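Local coordinates for protein S-adenosyl-L-methionine-dependent 2-deoxy-scyllo-inosamine dehydrogenase (Bacillus circulans, PDB 4M7S) that catalyses the radical S-adenosyl-L-methionine-dependent two-electron oxidation of 2-deoxy-scyllo-inosamine to amino-dideoxy-scyllo-inosose in butirosin biosynthesis, using two [4Fe-4S] clusters, at residues 184-189 with 193-198; 207-212 with 216-221. One frame throughout, in Å; residues are numbered along the deposited sequence.

Interaction 1 (184-189 with 193-198); sequences VLPCFE and QKMVMG. With SF4 (iron/sulfur cluster), chain B.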
loop_
_atom_site.group_PDB
_atom_site.type_symbol
_atom_site.label_atom_id
_atom_site.label_comp_id
_atom_site.label_asym_id
_atom_site.label_seq_id
_atom_site.Cartn_x
_atom_site.Cartn_y
_atom_site.Cartn_z
ATOM N N VAL A 184 -8.680 6.344 -2.890
ATOM C CA VAL A 184 -7.969 6.158 -1.636
ATOM C C VAL A 184 -8.749 5.180 -0.753
ATOM O O VAL A 184 -9.940 5.374 -0.500
ATOM C CB VAL A 184 -7.774 7.496 -0.917
ATOM C CG1 VAL A 184 -6.965 7.306 0.372
ATOM C CG2 VAL A 184 -7.076 8.490 -1.853
ATOM N N LEU A 185 -8.075 4.125 -0.302
ATOM C CA LEU A 185 -8.700 3.106 0.543
ATOM C C LEU A 185 -8.002 3.124 1.909
ATOM O O LEU A 185 -6.838 3.529 2.010
ATOM C CB LEU A 185 -8.572 1.718 -0.102
ATOM C CG LEU A 185 -8.834 1.614 -1.606
ATOM C CD1 LEU A 185 -8.522 0.204 -2.106
ATOM C CD2 LEU A 185 -10.271 2.006 -1.966
ATOM N N PRO A 186 -8.702 2.671 2.963
ATOM C CA PRO A 186 -8.151 2.719 4.317
ATOM C C PRO A 186 -7.314 1.497 4.654
ATOM O O PRO A 186 -6.755 1.448 5.745
ATOM C CB PRO A 186 -9.412 2.718 5.190
ATOM C CG PRO A 186 -10.369 1.888 4.421
ATOM C CD PRO A 186 -10.107 2.222 2.964
ATOM N N CYS A 187 -7.222 0.531 3.737
ATOM C CA CYS A 187 -6.567 -0.739 4.046
ATOM C C CYS A 187 -6.181 -1.578 2.816
ATOM O O CYS A 187 -6.810 -1.488 1.763
ATOM C CB CYS A 187 -7.477 -1.581 4.930
ATOM S SG CYS A 187 -6.842 -3.232 5.144
ATOM N N PHE A 188 -5.152 -2.403 2.976
ATOM C CA PHE A 188 -4.632 -3.228 1.878
ATOM C C PHE A 188 -5.578 -4.393 1.593
ATOM O O PHE A 188 -5.437 -5.091 0.586
ATOM C CB PHE A 188 -3.258 -3.784 2.262
ATOM C CG PHE A 188 -3.235 -4.416 3.624
ATOM C CD1 PHE A 188 -3.689 -5.720 3.812
ATOM C CD2 PHE A 188 -2.801 -3.694 4.729
ATOM C CE1 PHE A 188 -3.699 -6.296 5.076
ATOM C CE2 PHE A 188 -2.799 -4.265 5.990
ATOM C CZ PHE A 188 -3.251 -5.572 6.165
ATOM N N GLU A 189 -6.524 -4.615 2.503
ATOM C CA GLU A 189 -7.517 -5.679 2.365
ATOM C C GLU A 189 -8.650 -5.302 1.411
ATOM O O GLU A 189 -9.313 -6.173 0.849
ATOM C CB GLU A 189 -8.122 -6.019 3.733
ATOM C CG GLU A 189 -7.189 -6.741 4.696
ATOM C CD GLU A 189 -7.080 -8.232 4.408
ATOM O OE1 GLU A 189 -8.069 -8.835 3.939
ATOM O OE2 GLU A 189 -6.000 -8.802 4.655
ATOM N N GLN A 193 -12.670 -2.376 -2.981
ATOM C CA GLN A 193 -12.879 -0.937 -2.797
ATOM C C GLN A 193 -14.261 -0.640 -2.214
ATOM O O GLN A 193 -15.029 0.149 -2.767
ATOM C CB GLN A 193 -12.656 -0.189 -4.121
ATOM C CG GLN A 193 -11.373 -0.623 -4.860
ATOM C CD GLN A 193 -11.012 0.296 -6.028
ATOM O OE1 GLN A 193 -11.401 1.464 -6.052
ATOM N NE2 GLN A 193 -10.262 -0.233 -7.001
ATOM N N LYS A 194 -14.577 -1.305 -1.106
ATOM C CA LYS A 194 -15.816 -1.056 -0.388
ATOM C C LYS A 194 -15.757 0.281 0.342
ATOM O O LYS A 194 -16.786 0.890 0.620
ATOM C CB LYS A 194 -16.074 -2.172 0.630
ATOM C CG LYS A 194 -16.274 -3.562 0.031
ATOM C CD LYS A 194 -16.046 -4.626 1.090
ATOM C CE LYS A 194 -16.265 -6.024 0.548
ATOM N NZ LYS A 194 -16.206 -7.020 1.655
HETATM N N MSE A 195 -14.546 0.721 0.664
HETATM C CA MSE A 195 -14.357 1.903 1.495
HETATM C C MSE A 195 -13.524 2.953 0.760
HETATM O O MSE A 195 -12.439 3.311 1.206
HETATM C CB MSE A 195 -13.658 1.512 2.797
HETATM C CG MSE A 195 -14.211 2.176 4.037
HETATM SE SE MSE A 195 -16.123 1.857 4.267
HETATM C CE MSE A 195 -16.079 -0.070 4.546
ATOM N N VAL A 196 -14.022 3.435 -0.373
ATOM C CA VAL A 196 -13.349 4.509 -1.095
ATOM C C VAL A 196 -13.547 5.800 -0.307
ATOM O O VAL A 196 -14.681 6.208 -0.054
ATOM C CB VAL A 196 -13.898 4.675 -2.512
ATOM C CG1 VAL A 196 -13.270 5.910 -3.182
ATOM C CG2 VAL A 196 -13.615 3.419 -3.332
HETATM N N MSE A 197 -12.440 6.408 0.107
HETATM C CA MSE A 197 -12.472 7.584 0.973
HETATM C C MSE A 197 -12.434 8.866 0.147
HETATM O O MSE A 197 -12.838 9.930 0.603
HETATM C CB MSE A 197 -11.299 7.531 1.952
HETATM C CG MSE A 197 -11.329 6.290 2.838
HETATM SE SE MSE A 197 -12.878 6.361 3.999
HETATM C CE MSE A 197 -12.341 4.967 5.266
ATOM N N GLY A 198 -11.951 8.749 -1.081
ATOM C CA GLY A 198 -11.950 9.862 -2.014
ATOM C C GLY A 198 -11.040 9.492 -3.166
ATOM O O GLY A 198 -10.689 8.325 -3.323
HETATM FE FE1 SF4 B . -9.119 -5.971 8.407
HETATM FE FE2 SF4 B . -10.574 -3.714 8.516
HETATM FE FE3 SF4 B . -8.337 -3.828 7.049
HETATM FE FE4 SF4 B . -8.222 -3.771 9.707
HETATM S S1 SF4 B . -8.983 -2.055 8.370
HETATM S S2 SF4 B . -6.980 -5.153 8.357
HETATM S S3 SF4 B . -10.032 -5.048 10.295
HETATM S S4 SF4 B . -10.252 -5.030 6.629
#

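Interaction 2 (207-212 with 216-221); sequences DIWHND and SFRKML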
loop_
_atom_site.group_PDB
_atom_site.type_symbol
_atom_site.label_atom_id
_atom_site.label_comp_id
_atom_site.label_asym_id
_atom_site.label_seq_id
_atom_site.Cartn_x
_atom_site.Cartn_y
_atom_site.Cartn_z
ATOM N N ASP A 207 -6.662 16.003 2.715
ATOM C CA ASP A 207 -8.067 16.315 2.967
ATOM C C ASP A 207 -8.919 15.047 2.992
ATOM O O ASP A 207 -9.908 14.969 3.715
ATOM C CB ASP A 207 -8.599 17.281 1.908
ATOM C CG ASP A 207 -7.970 18.658 2.007
ATOM O OD1 ASP A 207 -7.649 19.092 3.133
ATOM O OD2 ASP A 207 -7.802 19.304 0.956
ATOM N N ILE A 208 -8.540 14.068 2.176
ATOM C CA ILE A 208 -9.214 12.780 2.175
ATOM C C ILE A 208 -8.930 12.063 3.491
ATOM O O ILE A 208 -9.845 11.597 4.169
ATOM C CB ILE A 208 -8.744 11.919 0.988
ATOM C CG1 ILE A 208 -9.195 12.557 -0.334
ATOM C CG2 ILE A 208 -9.266 10.491 1.103
ATOM C CD1 ILE A 208 -8.508 11.960 -1.557
ATOM N N TRP A 209 -7.651 11.995 3.845
ATOM C CA TRP A 209 -7.202 11.394 5.093
ATOM C C TRP A 209 -7.934 11.957 6.307
ATOM O O TRP A 209 -8.228 11.228 7.259
ATOM C CB TRP A 209 -5.686 11.594 5.249
ATOM C CG TRP A 209 -5.119 10.949 6.486
ATOM C CD1 TRP A 209 -4.734 11.574 7.647
ATOM C CD2 TRP A 209 -4.886 9.556 6.683
ATOM N NE1 TRP A 209 -4.270 10.645 8.546
ATOM C CE2 TRP A 209 -4.357 9.398 7.979
ATOM C CE3 TRP A 209 -5.088 8.417 5.889
ATOM C CZ2 TRP A 209 -4.019 8.145 8.497
ATOM C CZ3 TRP A 209 -4.747 7.185 6.398
ATOM C CH2 TRP A 209 -4.224 7.056 7.697
ATOM N N HIS A 210 -8.242 13.251 6.267
ATOM C CA HIS A 210 -8.893 13.913 7.398
ATOM C C HIS A 210 -10.386 14.177 7.204
ATOM O O HIS A 210 -10.982 14.907 7.993
ATOM C CB HIS A 210 -8.200 15.251 7.723
ATOM C CG HIS A 210 -6.823 15.101 8.285
ATOM N ND1 HIS A 210 -5.683 15.309 7.534
ATOM C CD2 HIS A 210 -6.397 14.755 9.525
ATOM C CE1 HIS A 210 -4.618 15.100 8.286
ATOM N NE2 HIS A 210 -5.023 14.762 9.499
ATOM N N ASN A 211 -11.003 13.625 6.161
ATOM C CA ASN A 211 -12.442 13.865 6.008
ATOM C C ASN A 211 -13.249 13.061 7.038
ATOM O O ASN A 211 -12.710 12.161 7.698
ATOM C CB ASN A 211 -12.936 13.645 4.558
ATOM C CG ASN A 211 -12.853 12.195 4.107
ATOM O OD1 ASN A 211 -12.880 11.272 4.923
ATOM N ND2 ASN A 211 -12.770 11.986 2.790
ATOM N N ASP A 212 -14.530 13.388 7.167
ATOM C CA ASP A 212 -15.404 12.741 8.138
ATOM C C ASP A 212 -15.410 11.213 8.013
ATOM O O ASP A 212 -15.320 10.503 9.015
ATOM C CB ASP A 212 -16.828 13.285 8.007
ATOM C CG ASP A 212 -17.518 13.444 9.352
ATOM O OD1 ASP A 212 -17.004 12.896 10.356
ATOM O OD2 ASP A 212 -18.578 14.112 9.405
ATOM N N SER A 216 -13.889 8.982 11.042
ATOM C CA SER A 216 -14.776 8.161 11.853
ATOM C C SER A 216 -14.436 6.680 11.678
ATOM O O SER A 216 -14.530 5.904 12.625
ATOM C CB SER A 216 -16.244 8.433 11.521
ATOM O OG SER A 216 -16.534 8.105 10.181
ATOM N N PHE A 217 -14.012 6.296 10.474
ATOM C CA PHE A 217 -13.675 4.898 10.218
ATOM C C PHE A 217 -12.493 4.480 11.080
ATOM O O PHE A 217 -12.532 3.437 11.726
ATOM C CB PHE A 217 -13.359 4.663 8.735
ATOM C CG PHE A 217 -13.110 3.218 8.382
ATOM C CD1 PHE A 217 -14.158 2.304 8.352
ATOM C CD2 PHE A 217 -11.833 2.775 8.061
ATOM C CE1 PHE A 217 -13.933 0.972 8.016
ATOM C CE2 PHE A 217 -11.601 1.447 7.716
ATOM C CZ PHE A 217 -12.649 0.548 7.699
ATOM N N ARG A 218 -11.439 5.291 11.099
ATOM C CA ARG A 218 -10.244 4.899 11.834
ATOM C C ARG A 218 -10.502 4.940 13.344
ATOM O O ARG A 218 -9.936 4.146 14.094
ATOM C CB ARG A 218 -9.007 5.721 11.423
ATOM C CG ARG A 218 -8.844 7.053 12.120
ATOM C CD ARG A 218 -7.510 7.699 11.734
ATOM N NE ARG A 218 -7.322 7.712 10.289
ATOM C CZ ARG A 218 -7.637 8.738 9.501
ATOM N NH1 ARG A 218 -8.136 9.849 10.018
ATOM N NH2 ARG A 218 -7.441 8.659 8.195
ATOM N N LYS A 219 -11.372 5.853 13.778
ATOM C CA LYS A 219 -11.786 5.931 15.182
ATOM C C LYS A 219 -12.601 4.700 15.574
ATOM O O LYS A 219 -12.422 4.127 16.653
ATOM C CB LYS A 219 -12.618 7.200 15.412
ATOM C CG LYS A 219 -13.322 7.275 16.762
ATOM C CD LYS A 219 -14.422 8.328 16.715
ATOM C CE LYS A 219 -13.925 9.594 16.019
ATOM N NZ LYS A 219 -15.022 10.363 15.353
HETATM N N MSE A 220 -13.503 4.307 14.680
HETATM C CA MSE A 220 -14.383 3.157 14.872
HETATM C C MSE A 220 -13.560 1.863 14.971
HETATM O O MSE A 220 -13.842 0.997 15.800
HETATM C CB MSE A 220 -15.359 3.098 13.688
HETATM C CG MSE A 220 -16.348 1.949 13.663
HETATM SE SE MSE A 220 -17.105 1.671 11.869
HETATM C CE MSE A 220 -17.896 3.421 11.568
ATOM N N LEU A 221 -12.540 1.743 14.127
ATOM C CA LEU A 221 -11.683 0.556 14.124
ATOM C C LEU A 221 -10.651 0.588 15.252
ATOM O O LEU A 221 -10.217 -0.460 15.744
ATOM C CB LEU A 221 -10.990 0.372 12.772
ATOM C CG LEU A 221 -11.705 -0.500 11.739
ATOM C CD1 LEU A 221 -12.058 -1.846 12.351
ATOM C CD2 LEU A 221 -12.955 0.177 11.224
#

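Interaction 1 (184-189 with 193-198)
Val184 is joined to the returning chain through both its N-H and its carbonyl: its N donates to Gly198 O (2.9 Å), and its O accepts from Met197 N (2.8 Å) in a bond that is nearly straight, 173° at the hydrogen. The same carbonyl oxygen has Val196 CA close by in a CA-H...O contact. Beyond this backbone pairing the contact is apolar and centres on the ring of Pro186, which two selenomethionines meet, each crossing it at about a right angle. Met195 uses the root of its side chain, CB lying 3.6 Å from Pro186 CD, and its bent chain then carries the selenium away toward Ser229 and Leu231. Met197 uses its tip instead. Its CG stands beside the backbone N, and a second bend at chi2 (-66°) brings the methyl CE to 3.7 Å from Pro186 CB. Phe214 and Phe217 of helix 212-222 cover both Pro186 and Met197. Leu185 reaches out with its branched end, setting CD2 3.9 Å from Val196 CG2 and equally near the aliphatic CB of Gln193, whose amide oxygen is hydrogen-bonded to Asn183 ND2. Past the proline the chain turns to the metal site. Cys187 has its sulfur anti to the backbone N (chi1 172°), and SG binds an iron, FE3, of the cluster at 2.5 Å. That sulfur also accepts the N-H of Glu189 at 3.0 Å, which may temper its electron donation to the iron, and it lies over one face of the Phe188 ring. A short strand running into a cluster-ligating cysteine, its continuation folding back to pair with it, is consistent with the hairpin of a SPASM/Twitch auxiliary-cluster domain, here holding a single [4Fe-4S] cluster.

Interaction 2 (207-212 with 216-221)
Arg218 lays its guanidinium over one face of the Trp209 indole and at the same time grips that residue's carbonyl oxygen. CZ is 3.9 Å from the centroid of the six-membered ring and 19° off its normal, a cation-pi contact in which the two planes are inclined by 32°. Of the guanidinium atoms NH2 comes closest to the ring, 3.1 Å from Trp209 CD2. Both terminal nitrogens donate to Trp209 O, NH2 at 2.8 Å on a lone pair and NH1 at 3.1 Å, with the oxygen in the guanidinium plane. The bend at chi3 (50°) turns the head of Arg218 toward the tryptophan, and its NE bonds to Pro172 O. Trp209 NE1 is in turn hydrogen-bonded to Lys3 O. Two residues before Arg218, Ser216 N and OG both donate to Asp212 O, each at 2.9 Å and from opposite faces of its plane; the first is the i to i+4 bond of helix 212-222. Ring face and backbone carbonyl thus share one cation. The carbonyl at the end of helix 205-209, carrying partial negative charge, probably stabilises the buried arginine together with the indole face, and the paired bonds fix the guanidinium's rotation.

In the fold
Interaction 1 and interaction 2 follow one another along the chain, their centres 11 Å apart, and meet directly within the cluster-binding domain. Asn211 ND2 lies 3.0 Å from Met197 O, a probable hydrogen bond, while Asn211 OD1 caps Phe214 N at the start of helix 212-222. Phe217 packs its ring against interaction 1, CE2 reaching 3.5 Å from Pro186 CG. Only interaction 1 supplies ligand-pocket residues for the auxiliary cluster, Cys187 and Glu189. Interaction 2 stands one layer back, the side chain of Arg218 being about 8 Å from that cluster, and its helix leads toward the site: Leu221 shares a backbone hydrogen bond with Cys169, which lines the cluster pocket and is probably another of its ligands.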